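Local structure of VirK protein (Legionella pneumophila, 5XTA) at residues 76-81 with 90-95; 70-75 with 94-99; 85-90 with 109-114; 19-24 with 41-46. The protein is of unknown function, a VirK-family protein with a novel fold, probably exported and linked with type II secretion in Legionella. The protein carries 3 engineered substitutions. One frame throughout, in Å; residues are numbered along the deposited sequence.

Contact 1: 76-81 with 90-95; sequences DYSKFN and IKTTVL
Two neighbouring antiparallel strands, 74-83 and 87-96, form a beta hairpin in the middle of the large sheet, and residues 76-81 and 90-95 are the body of that hairpin. Tyr77 with Thr93 and Lys79 with Lys91 are the hydrogen-bonded pairs, each closed by two backbone bonds; Thr93 N to Tyr77 O is the shortest at 2.7 Å. Between them Ser78 faces Thr92 in a non-hydrogen-bonded pair, which brings their CA atoms to 4.2 Å. On the face with Asp76, Ser78 and Phe80, the Phe80 ring slants across Ile90, CD1 lying 3.7 Å from Ile90 CG1 while Ile90 CG2 sits over one ring face; the ring of Phe22 from the smaller sheet meets it with the planes nearly parallel. Farther along, Asp76 and Val94 run side by side, and OD1 of Asp76 is 3.6 Å from both methyls, CG1 and CG2, of Val94. Tyr77 points to the other face, where its OH bonds to Asp65 of the second subunit. Both hydroxyls of the central pair stand beside their own backbone N (chi1 -65° and -59°), a setting that brings Ser78 OG and Thr92 OG1 together in a hydrogen bond of 3.0 Å.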
loop_
_atom_site.group_PDB
_atom_site.type_symbol
_atom_site.label_atom_id
_atom_site.label_comp_id
_atom_site.label_asym_id
_atom_site.label_seq_id
_atom_site.Cartn_x
_atom_site.Cartn_y
_atom_site.Cartn_z
ATOM N N ASP A 76 14.764 0.144 -3.679
ATOM C CA ASP A 76 15.466 0.636 -2.510
ATOM C C ASP A 76 14.724 0.076 -1.342
ATOM O O ASP A 76 13.638 0.550 -1.012
ATOM C CB ASP A 76 15.440 2.160 -2.448
ATOM C CG ASP A 76 16.396 2.798 -3.396
ATOM O OD1 ASP A 76 17.196 2.102 -4.077
ATOM O OD2 ASP A 76 16.327 4.037 -3.465
ATOM N N TYR A 77 15.311 -0.923 -0.715
ATOM C CA TYR A 77 14.774 -1.507 0.480
ATOM C C TYR A 77 15.377 -0.843 1.728
ATOM O O TYR A 77 16.604 -0.928 1.977
ATOM C CB TYR A 77 15.068 -2.999 0.490
ATOM C CG TYR A 77 14.701 -3.696 1.768
ATOM C CD1 TYR A 77 13.380 -3.976 2.069
ATOM C CD2 TYR A 77 15.673 -4.067 2.694
ATOM C CE1 TYR A 77 13.034 -4.646 3.239
ATOM C CE2 TYR A 77 15.330 -4.708 3.876
ATOM C CZ TYR A 77 14.006 -4.992 4.145
ATOM O OH TYR A 77 13.644 -5.618 5.299
ATOM N N SER A 78 14.515 -0.220 2.524
ATOM C CA SER A 78 14.912 0.449 3.739
ATOM C C SER A 78 14.391 -0.303 4.941
ATOM O O SER A 78 13.207 -0.590 5.017
ATOM C CB SER A 78 14.372 1.851 3.731
ATOM O OG SER A 78 14.991 2.564 2.686
ATOM N N LYS A 79 15.303 -0.622 5.864
ATOM C CA LYS A 79 15.004 -1.235 7.148
ATOM C C LYS A 79 15.179 -0.187 8.276
ATOM O O LYS A 79 16.227 0.425 8.400
ATOM C CB LYS A 79 15.938 -2.433 7.316
ATOM C CG LYS A 79 15.905 -3.128 8.665
ATOM C CD LYS A 79 14.613 -3.867 8.866
ATOM C CE LYS A 79 14.663 -4.613 10.193
ATOM N NZ LYS A 79 13.334 -5.147 10.535
ATOM N N PHE A 80 14.109 0.059 9.019
ATOM C CA PHE A 80 14.058 1.101 10.049
ATOM C C PHE A 80 14.123 0.390 11.382
ATOM O O PHE A 80 13.416 -0.596 11.585
ATOM C CB PHE A 80 12.729 1.853 9.981
ATOM C CG PHE A 80 12.508 2.586 8.696
ATOM C CD1 PHE A 80 12.901 3.900 8.565
ATOM C CD2 PHE A 80 11.901 1.964 7.612
ATOM C CE1 PHE A 80 12.704 4.588 7.382
ATOM C CE2 PHE A 80 11.696 2.655 6.431
ATOM C CZ PHE A 80 12.104 3.971 6.320
ATOM N N ASN A 81 15.000 0.860 12.256
ATOM C CA ASN A 81 15.171 0.319 13.586
ATOM C C ASN A 81 15.246 1.480 14.584
ATOM O O ASN A 81 15.936 2.459 14.329
ATOM C CB ASN A 81 16.453 -0.486 13.605
ATOM C CG ASN A 81 16.485 -1.505 14.718
ATOM O OD1 ASN A 81 16.413 -1.169 15.895
ATOM N ND2 ASN A 81 16.591 -2.755 14.347
ATOM N N ILE A 90 18.586 3.662 9.738
ATOM C CA ILE A 90 17.930 3.277 8.499
ATOM C C ILE A 90 19.003 2.681 7.648
ATOM O O ILE A 90 19.994 3.328 7.339
ATOM C CB ILE A 90 17.277 4.429 7.734
ATOM C CG1 ILE A 90 16.339 5.227 8.641
ATOM C CG2 ILE A 90 16.540 3.891 6.502
ATOM C CD1 ILE A 90 17.007 6.319 9.437
ATOM N N LYS A 91 18.804 1.432 7.288
ATOM C CA LYS A 91 19.679 0.779 6.383
ATOM C C LYS A 91 18.963 0.529 5.053
ATOM O O LYS A 91 17.928 -0.117 5.001
ATOM C CB LYS A 91 20.218 -0.493 6.997
ATOM C CG LYS A 91 21.198 -1.146 6.031
ATOM C CD LYS A 91 22.184 -2.082 6.668
ATOM C CE LYS A 91 23.243 -2.497 5.648
ATOM N NZ LYS A 91 23.671 -3.899 5.844
ATOM N N THR A 92 19.497 1.105 3.989
ATOM C CA THR A 92 18.915 0.974 2.665
ATOM C C THR A 92 19.774 0.059 1.816
ATOM O O THR A 92 20.972 0.267 1.709
ATOM C CB THR A 92 18.779 2.341 2.003
ATOM O OG1 THR A 92 17.951 3.142 2.832
ATOM C CG2 THR A 92 18.129 2.212 0.565
ATOM N N THR A 93 19.162 -0.973 1.260
ATOM C CA THR A 93 19.822 -1.936 0.415
ATOM C C THR A 93 19.245 -1.799 -0.985
ATOM O O THR A 93 18.007 -1.845 -1.188
ATOM C CB THR A 93 19.621 -3.359 0.976
ATOM O OG1 THR A 93 20.236 -3.436 2.272
ATOM C CG2 THR A 93 20.241 -4.403 0.070
ATOM N N VAL A 94 20.124 -1.622 -1.962
ATOM C CA VAL A 94 19.656 -1.371 -3.307
ATOM C C VAL A 94 19.730 -2.672 -4.091
ATOM O O VAL A 94 20.795 -3.307 -4.141
ATOM C CB VAL A 94 20.448 -0.250 -3.978
ATOM C CG1 VAL A 94 19.886 0.046 -5.335
ATOM C CG2 VAL A 94 20.440 1.012 -3.129
ATOM N N LEU A 95 18.602 -3.049 -4.704
ATOM C CA LEU A 95 18.427 -4.319 -5.403
ATOM C C LEU A 95 17.944 -4.124 -6.838
ATOM O O LEU A 95 17.086 -3.301 -7.094
ATOM C CB LEU A 95 17.401 -5.156 -4.651
ATOM C CG LEU A 95 17.698 -5.387 -3.168
ATOM C CD1 LEU A 95 16.408 -5.745 -2.468
ATOM C CD2 LEU A 95 18.745 -6.468 -2.961
#

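Contact 2: 70-75 with 94-99; sequences RGTPMF and VLNASS
Phe75 and Leu95 make a hydrogen-bonded antiparallel pair: Phe75 N gives to Leu95 O at 2.8 Å, and Leu95 N returns a bond to Phe75 O at 2.9 Å. One step outward Ala97 N reaches Pro73 O at 3.0 Å, from well above the carbonyl plane. Beyond it the chain turns: Asn96 OD1 accepts from Ser99 N at 2.9 Å, an Asx motif, where 97-99 take up helical backbone angles. The packing follows the backbone. Ala97 turns its CB toward the other segment, 3.4 Å from Pro73 O, and its CA and CB both approach the Phe75 ring at CD2 and CE2; CE2 is 3.7 Å from CB. Arg60 makes a cation-pi contact with this ring. Selenomethionine 74 (Met74) leaves on a different course, CG beside the backbone N (chi1 -79°) and the chain then extended, which carries SE at a slant across Val94 to 3.7 Å from CG1. Tyr100 of the third subunit packs on Pro73 and Ala97, placing this spot at a subunit interface. The whole is the open end of a beta hairpin, where strands 74-83 and 87-96 finish their pairing and part.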
loop_
_atom_site.group_PDB
_atom_site.type_symbol
_atom_site.label_atom_id
_atom_site.label_comp_id
_atom_site.label_asym_id
_atom_site.label_seq_id
_atom_site.Cartn_x
_atom_site.Cartn_y
_atom_site.Cartn_z
ATOM N N ARG A 70 21.063 4.897 -12.361
ATOM C CA ARG A 70 19.985 5.784 -12.804
ATOM C C ARG A 70 19.354 5.182 -14.022
ATOM O O ARG A 70 20.065 4.765 -14.950
ATOM C CB ARG A 70 20.478 7.151 -13.238
ATOM C CG ARG A 70 21.290 7.933 -12.239
ATOM C CD ARG A 70 21.287 9.406 -12.642
ATOM N NE ARG A 70 20.198 10.102 -11.958
ATOM C CZ ARG A 70 20.215 10.467 -10.674
ATOM N NH1 ARG A 70 21.283 10.234 -9.899
ATOM N NH2 ARG A 70 19.154 11.078 -10.156
ATOM N N GLY A 71 18.026 5.121 -14.008
ATOM C CA GLY A 71 17.251 4.704 -15.170
ATOM C C GLY A 71 16.992 3.224 -15.233
ATOM O O GLY A 71 16.221 2.778 -16.084
ATOM N N THR A 72 17.620 2.454 -14.342
ATOM C CA THR A 72 17.386 1.023 -14.276
ATOM C C THR A 72 16.342 0.668 -13.204
ATOM O O THR A 72 16.372 1.237 -12.111
ATOM C CB THR A 72 18.681 0.283 -13.976
ATOM O OG1 THR A 72 19.606 0.569 -15.030
ATOM C CG2 THR A 72 18.439 -1.236 -13.902
ATOM N N PRO A 73 15.444 -0.294 -13.500
ATOM C CA PRO A 73 14.482 -0.670 -12.448
ATOM C C PRO A 73 15.137 -1.301 -11.206
ATOM O O PRO A 73 15.857 -2.316 -11.307
ATOM C CB PRO A 73 13.546 -1.635 -13.169
ATOM C CG PRO A 73 13.644 -1.230 -14.591
ATOM C CD PRO A 73 15.115 -0.980 -14.758
HETATM N N MSE A 74 14.935 -0.661 -10.046
HETATM C CA MSE A 74 15.567 -1.063 -8.799
HETATM C C MSE A 74 14.602 -0.973 -7.659
HETATM O O MSE A 74 13.598 -0.263 -7.729
HETATM C CB MSE A 74 16.717 -0.119 -8.501
HETATM C CG MSE A 74 17.943 -0.470 -9.322
HETATM SE SE MSE A 74 19.231 0.935 -8.897
HETATM C CE MSE A 74 18.246 2.333 -9.883
ATOM N N PHE A 75 14.883 -1.710 -6.594
ATOM C CA PHE A 75 14.146 -1.513 -5.312
ATOM C C PHE A 75 15.152 -0.945 -4.341
ATOM O O PHE A 75 16.253 -1.484 -4.214
ATOM C CB PHE A 75 13.613 -2.796 -4.729
ATOM C CG PHE A 75 12.499 -3.414 -5.525
ATOM C CD1 PHE A 75 11.255 -2.800 -5.592
ATOM C CD2 PHE A 75 12.674 -4.634 -6.146
ATOM C CE1 PHE A 75 10.217 -3.384 -6.310
ATOM C CE2 PHE A 75 11.648 -5.228 -6.854
ATOM C CZ PHE A 75 10.413 -4.597 -6.936
ATOM N N VAL A 94 20.124 -1.622 -1.962
ATOM C CA VAL A 94 19.656 -1.371 -3.307
ATOM C C VAL A 94 19.730 -2.672 -4.091
ATOM O O VAL A 94 20.795 -3.307 -4.141
ATOM C CB VAL A 94 20.448 -0.250 -3.978
ATOM C CG1 VAL A 94 19.886 0.046 -5.335
ATOM C CG2 VAL A 94 20.440 1.012 -3.129
ATOM N N LEU A 95 18.602 -3.049 -4.704
ATOM C CA LEU A 95 18.427 -4.319 -5.403
ATOM C C LEU A 95 17.944 -4.124 -6.838
ATOM O O LEU A 95 17.086 -3.301 -7.094
ATOM C CB LEU A 95 17.401 -5.156 -4.651
ATOM C CG LEU A 95 17.698 -5.387 -3.168
ATOM C CD1 LEU A 95 16.408 -5.745 -2.468
ATOM C CD2 LEU A 95 18.745 -6.468 -2.961
ATOM N N ASN A 96 18.518 -4.877 -7.775
ATOM C CA ASN A 96 18.013 -4.921 -9.147
ATOM C C ASN A 96 16.608 -5.515 -9.084
ATOM O O ASN A 96 16.403 -6.580 -8.503
ATOM C CB ASN A 96 18.949 -5.749 -10.013
ATOM C CG ASN A 96 18.507 -5.799 -11.446
ATOM O OD1 ASN A 96 17.454 -6.339 -11.758
ATOM N ND2 ASN A 96 19.276 -5.205 -12.316
ATOM N N ALA A 97 15.631 -4.820 -9.654
ATOM C CA ALA A 97 14.228 -5.231 -9.493
ATOM C C ALA A 97 13.951 -6.523 -10.242
ATOM O O ALA A 97 13.125 -7.314 -9.823
ATOM C CB ALA A 97 13.305 -4.135 -9.979
ATOM N N SER A 98 14.646 -6.717 -11.356
ATOM C CA SER A 98 14.460 -7.906 -12.175
ATOM C C SER A 98 15.116 -9.134 -11.539
ATOM O O SER A 98 14.479 -10.178 -11.383
ATOM C CB SER A 98 15.025 -7.665 -13.582
ATOM O OG SER A 98 14.601 -8.697 -14.441
ATOM N N SER A 99 16.379 -8.988 -11.160
ATOM C CA SER A 99 17.182 -10.118 -10.687
ATOM C C SER A 99 17.284 -10.251 -9.178
ATOM O O SER A 99 17.570 -11.334 -8.666
ATOM C CB SER A 99 18.593 -10.008 -11.273
ATOM O OG SER A 99 19.338 -8.965 -10.667
#

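Contact 3: 85-90 with 109-114; sequences EGDASI and NCKLGD
The two segments run antiparallel, their strand axes 4.5 Å apart and 147° between directions, with Ala88 and Cys110 as the hydrogen-bonded pair: Ala88 N to Cys110 O and Cys110 N to Ala88 O are both 2.8 Å. The ladder carries on past the strand ends, since Leu112 N gives a nearly straight bond (168°) to Gly86 O at 2.7 Å. Between these bonds Asp87 and Lys111 form a non-hydrogen-bonded pair, side by side on one face and pointing the same way. The lysine chain, bent at chi2 and again at chi4, curls back so that NZ meets Asp87 OD1 at 2.6 Å in a salt bridge, arriving from above the carboxylate plane. The same ammonium gives a second bond, to Glu85 O at 2.9 Å, again from above the carbonyl plane; one lysine thus ties the turn to the start of the strand. On that face Ser89 CB also rests against Asn109 OD1, which is bonded to Gln107 as well. Ala88, Ile90 and Cys110 gather on the other side, where Ile90 CD1 lies 3.6 Å from Cys110 SG and Phe116 packs against all three. Cys110 SG is disulfide-bonded to Cys29, fastening strand 102-111 to the start of the neighbouring strand 30-31. The arrangement is the open end of an antiparallel hairpin, 87-96 with 102-111, cross-linked to the N-terminal part of the protein by a disulfide.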
loop_
_atom_site.group_PDB
_atom_site.type_symbol
_atom_site.label_atom_id
_atom_site.label_comp_id
_atom_site.label_asym_id
_atom_site.label_seq_id
_atom_site.Cartn_x
_atom_site.Cartn_y
_atom_site.Cartn_z
ATOM N N GLU A 85 16.377 3.605 23.725
ATOM C CA GLU A 85 17.152 4.802 24.089
ATOM C C GLU A 85 16.940 5.976 23.110
ATOM O O GLU A 85 17.464 7.064 23.325
ATOM C CB GLU A 85 18.642 4.449 24.202
ATOM C CG GLU A 85 18.974 3.402 25.289
ATOM C CD GLU A 85 20.316 2.688 25.049
ATOM O OE1 GLU A 85 20.539 2.196 23.905
ATOM O OE2 GLU A 85 21.162 2.631 25.997
ATOM N N GLY A 86 16.188 5.768 22.038
ATOM C CA GLY A 86 15.949 6.813 21.045
ATOM C C GLY A 86 16.904 6.791 19.870
ATOM O O GLY A 86 16.842 7.689 19.020
ATOM N N ASP A 87 17.785 5.786 19.795
ATOM C CA ASP A 87 18.770 5.702 18.707
ATOM C C ASP A 87 18.115 4.987 17.513
ATOM O O ASP A 87 17.583 3.882 17.664
ATOM C CB ASP A 87 20.024 4.945 19.142
ATOM C CG ASP A 87 20.624 5.484 20.447
ATOM O OD1 ASP A 87 20.845 6.697 20.538
ATOM O OD2 ASP A 87 20.857 4.696 21.384
ATOM N N ALA A 88 18.101 5.657 16.365
ATOM C CA ALA A 88 17.443 5.164 15.187
ATOM C C ALA A 88 18.475 4.906 14.098
ATOM O O ALA A 88 19.452 5.627 13.973
ATOM C CB ALA A 88 16.409 6.163 14.689
ATOM N N SER A 89 18.256 3.856 13.322
ATOM C CA SER A 89 19.021 3.657 12.103
ATOM C C SER A 89 18.128 3.285 10.931
ATOM O O SER A 89 17.036 2.700 11.106
ATOM C CB SER A 89 20.089 2.599 12.307
ATOM O OG SER A 89 19.528 1.314 12.414
ATOM N N ILE A 90 18.586 3.662 9.738
ATOM C CA ILE A 90 17.930 3.277 8.499
ATOM C C ILE A 90 19.003 2.681 7.648
ATOM O O ILE A 90 19.994 3.328 7.339
ATOM C CB ILE A 90 17.277 4.429 7.734
ATOM C CG1 ILE A 90 16.339 5.227 8.641
ATOM C CG2 ILE A 90 16.540 3.891 6.502
ATOM C CD1 ILE A 90 17.007 6.319 9.437
ATOM N N ASN A 109 22.214 7.064 10.665
ATOM C CA ASN A 109 21.881 6.971 12.081
ATOM C C ASN A 109 21.382 8.299 12.569
ATOM O O ASN A 109 21.906 9.325 12.175
ATOM C CB ASN A 109 23.093 6.499 12.869
ATOM C CG ASN A 109 23.589 5.141 12.380
ATOM O OD1 ASN A 109 23.152 4.115 12.862
ATOM N ND2 ASN A 109 24.465 5.143 11.394
ATOM N N CYS A 110 20.329 8.263 13.368
ATOM C CA CYS A 110 19.624 9.433 13.864
ATOM C C CYS A 110 19.178 9.260 15.280
ATOM O O CYS A 110 19.252 8.194 15.816
ATOM C CB CYS A 110 18.369 9.791 13.065
ATOM S SG CYS A 110 18.130 9.056 11.476
ATOM N N LYS A 111 18.722 10.345 15.863
ATOM C CA LYS A 111 18.108 10.313 17.159
ATOM C C LYS A 111 16.603 10.620 17.028
ATOM O O LYS A 111 16.195 11.503 16.271
ATOM C CB LYS A 111 18.835 11.325 18.067
ATOM C CG LYS A 111 18.466 11.225 19.547
ATOM C CD LYS A 111 19.588 10.709 20.466
ATOM C CE LYS A 111 19.044 9.990 21.712
ATOM N NZ LYS A 111 19.436 8.548 21.771
ATOM N N LEU A 112 15.796 9.896 17.796
ATOM C CA LEU A 112 14.378 10.116 17.867
ATOM C C LEU A 112 14.103 11.544 18.352
ATOM O O LEU A 112 14.698 11.993 19.337
ATOM C CB LEU A 112 13.750 9.138 18.859
ATOM C CG LEU A 112 12.266 9.304 19.150
ATOM C CD1 LEU A 112 11.391 9.191 17.891
ATOM C CD2 LEU A 112 11.812 8.304 20.186
ATOM N N GLY A 113 13.215 12.257 17.664
ATOM C CA GLY A 113 12.882 13.607 18.053
ATOM C C GLY A 113 13.765 14.643 17.393
ATOM O O GLY A 113 13.388 15.797 17.319
ATOM N N ASP A 114 14.944 14.237 16.937
ATOM C CA ASP A 114 15.863 15.113 16.248
ATOM C C ASP A 114 15.882 15.006 14.704
ATOM O O ASP A 114 15.172 15.791 14.043
ATOM C CB ASP A 114 17.291 14.915 16.816
ATOM C CG ASP A 114 18.286 15.965 16.321
ATOM O OD1 ASP A 114 17.871 17.049 15.822
ATOM O OD2 ASP A 114 19.505 15.700 16.460
#

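Contact 4: 19-24 with 41-46; sequences RITFVI and SVTPNA. With SO4 (sulfate ion), chain E.
Arg19 and Thr43 cross at about a right angle, the arginine reaching over with its chain extended from CG to NE and its CG trans to the backbone N (chi1 -176°). That reach puts the guanidinium edge at Thr43 O, which NH2 meets at 3.0 Å, in the plane of the group yet well above the plane of the carbonyl. NE has two weak bonds, to Thr43 OG1 and Pro44 O, and Asn45 CA lies over one guanidinium face. Thr43 OG1 in turn donates to Ile20 O at 3.0 Å, so the hydroxyl links arginine to backbone. Thr21 slants across Thr43, its OG1 3.2 Å from Thr43 CB. Farther on, Phe22 and Pro44 also meet at about a right angle, with Pro44 CG at the ring edge, 3.8 Å from CE2, and Ile20 CG2 over a ring face. Backbone bonds between Phe22 and Val42 hold strands 21-25 and 38-42 together. The outer edge of Arg19 grips a sulfate, NH2 to O2 at 2.7 Å and NH1 to O1 at 2.9 Å. Arg19 of the other three subunits bonds to the same ion; probably from the crystallisation liquor, it would offset the charge of four converging arginines, which together form an anion-binding site.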
loop_
_atom_site.group_PDB
_atom_site.type_symbol
_atom_site.label_atom_id
_atom_site.label_comp_id
_atom_site.label_asym_id
_atom_site.label_seq_id
_atom_site.Cartn_x
_atom_site.Cartn_y
_atom_site.Cartn_z
ATOM N N ARG A 19 -1.641 3.416 12.544
ATOM C CA ARG A 19 -0.668 3.324 11.471
ATOM C C ARG A 19 0.423 4.398 11.665
ATOM O O ARG A 19 0.130 5.552 11.874
ATOM C CB ARG A 19 -1.362 3.448 10.128
ATOM C CG ARG A 19 -0.362 3.253 8.992
ATOM C CD ARG A 19 -0.975 2.692 7.737
ATOM N NE ARG A 19 0.027 2.635 6.660
ATOM C CZ ARG A 19 -0.246 2.295 5.412
ATOM N NH1 ARG A 19 -1.500 2.012 5.094
ATOM N NH2 ARG A 19 0.731 2.243 4.486
ATOM N N ILE A 20 1.679 3.971 11.649
ATOM C CA ILE A 20 2.825 4.812 11.933
ATOM C C ILE A 20 3.446 5.441 10.667
ATOM O O ILE A 20 3.593 4.791 9.643
ATOM C CB ILE A 20 3.872 3.919 12.647
ATOM C CG1 ILE A 20 3.319 3.364 13.990
ATOM C CG2 ILE A 20 5.177 4.613 12.881
ATOM C CD1 ILE A 20 2.570 4.355 14.864
ATOM N N THR A 21 3.893 6.679 10.776
ATOM C CA THR A 21 4.637 7.362 9.722
ATOM C C THR A 21 5.985 7.828 10.268
ATOM O O THR A 21 6.059 8.448 11.338
ATOM C CB THR A 21 3.840 8.551 9.147
ATOM O OG1 THR A 21 2.652 8.061 8.524
ATOM C CG2 THR A 21 4.640 9.295 8.079
ATOM N N PHE A 22 7.037 7.533 9.506
ATOM C CA PHE A 22 8.405 7.966 9.780
ATOM C C PHE A 22 8.755 9.159 8.892
ATOM O O PHE A 22 8.592 9.085 7.664
ATOM C CB PHE A 22 9.411 6.846 9.531
ATOM C CG PHE A 22 9.154 5.639 10.348
ATOM C CD1 PHE A 22 9.420 5.641 11.702
ATOM C CD2 PHE A 22 8.571 4.510 9.791
ATOM C CE1 PHE A 22 9.159 4.526 12.490
ATOM C CE2 PHE A 22 8.282 3.410 10.584
ATOM C CZ PHE A 22 8.601 3.414 11.929
ATOM N N VAL A 23 9.194 10.243 9.550
ATOM C CA VAL A 23 9.727 11.430 8.890
ATOM C C VAL A 23 11.204 11.611 9.265
ATOM O O VAL A 23 11.566 11.769 10.438
ATOM C CB VAL A 23 8.895 12.676 9.182
ATOM C CG1 VAL A 23 9.392 13.853 8.363
ATOM C CG2 VAL A 23 7.436 12.431 8.826
ATOM N N ILE A 24 12.055 11.547 8.259
ATOM C CA ILE A 24 13.474 11.589 8.456
ATOM C C ILE A 24 14.067 12.791 7.804
ATOM O O ILE A 24 13.884 13.013 6.594
ATOM C CB ILE A 24 14.113 10.326 7.912
ATOM C CG1 ILE A 24 13.307 9.188 8.533
ATOM C CG2 ILE A 24 15.616 10.290 8.242
ATOM C CD1 ILE A 24 13.947 7.855 8.589
ATOM N N SER A 41 9.549 11.010 4.089
ATOM C CA SER A 41 8.416 10.509 4.847
ATOM C C SER A 41 8.042 9.150 4.277
ATOM O O SER A 41 7.961 8.970 3.028
ATOM C CB SER A 41 7.262 11.487 4.723
ATOM O OG SER A 41 6.040 10.923 5.162
ATOM N N VAL A 42 7.800 8.195 5.167
ATOM C CA VAL A 42 7.402 6.838 4.740
ATOM C C VAL A 42 6.390 6.315 5.743
ATOM O O VAL A 42 6.616 6.401 6.930
ATOM C CB VAL A 42 8.590 5.831 4.694
ATOM C CG1 VAL A 42 8.124 4.407 4.346
ATOM C CG2 VAL A 42 9.652 6.253 3.676
ATOM N N THR A 43 5.310 5.715 5.248
ATOM C CA THR A 43 4.359 5.038 6.110
ATOM C C THR A 43 4.216 3.572 5.682
ATOM O O THR A 43 3.523 3.266 4.745
ATOM C CB THR A 43 2.997 5.776 6.297
ATOM O OG1 THR A 43 2.108 4.955 7.080
ATOM C CG2 THR A 43 2.302 6.098 5.046
ATOM N N PRO A 44 4.883 2.662 6.403
ATOM C CA PRO A 44 4.734 1.237 6.124
ATOM C C PRO A 44 3.408 0.718 6.592
ATOM O O PRO A 44 2.835 1.256 7.531
ATOM C CB PRO A 44 5.874 0.597 6.896
ATOM C CG PRO A 44 6.540 1.688 7.684
ATOM C CD PRO A 44 5.725 2.933 7.580
ATOM N N ASN A 45 2.888 -0.320 5.944
ATOM C CA ASN A 45 1.607 -0.892 6.394
ATOM C C ASN A 45 1.762 -1.911 7.536
ATOM O O ASN A 45 0.759 -2.420 8.021
ATOM C CB ASN A 45 0.866 -1.509 5.221
ATOM C CG ASN A 45 1.320 -2.902 4.913
ATOM O OD1 ASN A 45 2.533 -3.188 4.876
ATOM N ND2 ASN A 45 0.359 -3.795 4.691
ATOM N N ALA A 46 3.019 -2.199 7.927
ATOM C CA ALA A 46 3.371 -3.144 8.993
ATOM C C ALA A 46 4.557 -2.639 9.828
ATOM O O ALA A 46 5.446 -1.951 9.334
ATOM C CB ALA A 46 3.724 -4.489 8.391
HETATM S S SO4 E . -1.283 1.570 1.506
HETATM O O1 SO4 E . -2.078 2.518 2.304
HETATM O O2 SO4 E . -0.487 0.842 2.515
HETATM O O3 SO4 E . -2.236 0.697 0.833
HETATM O O4 SO4 E . -0.389 2.290 0.592
#

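How the contacts relate
Contact 4 closes first along the chain and belongs to the small three-stranded sheet; the other three lie on the large antiparallel sheet. Contacts 1 and 2 follow the same hairpin, 74-83 with 87-96, from its middle to its open end, their centres 14 Å apart and Val94 and Leu95 common to both. Contact 3 sits on the next hairpin, 87-96 with 102-111, and shares Ile90 with contact 1; it is about 28 Å from contact 2 between centres, on the opposite side of the chain's centre. Ile24 of contact 4 packs on Ile90 and Phe80, joining the two sheets. Contacts 1, 2 and 4 also touch other subunits, whereas contact 3 does not.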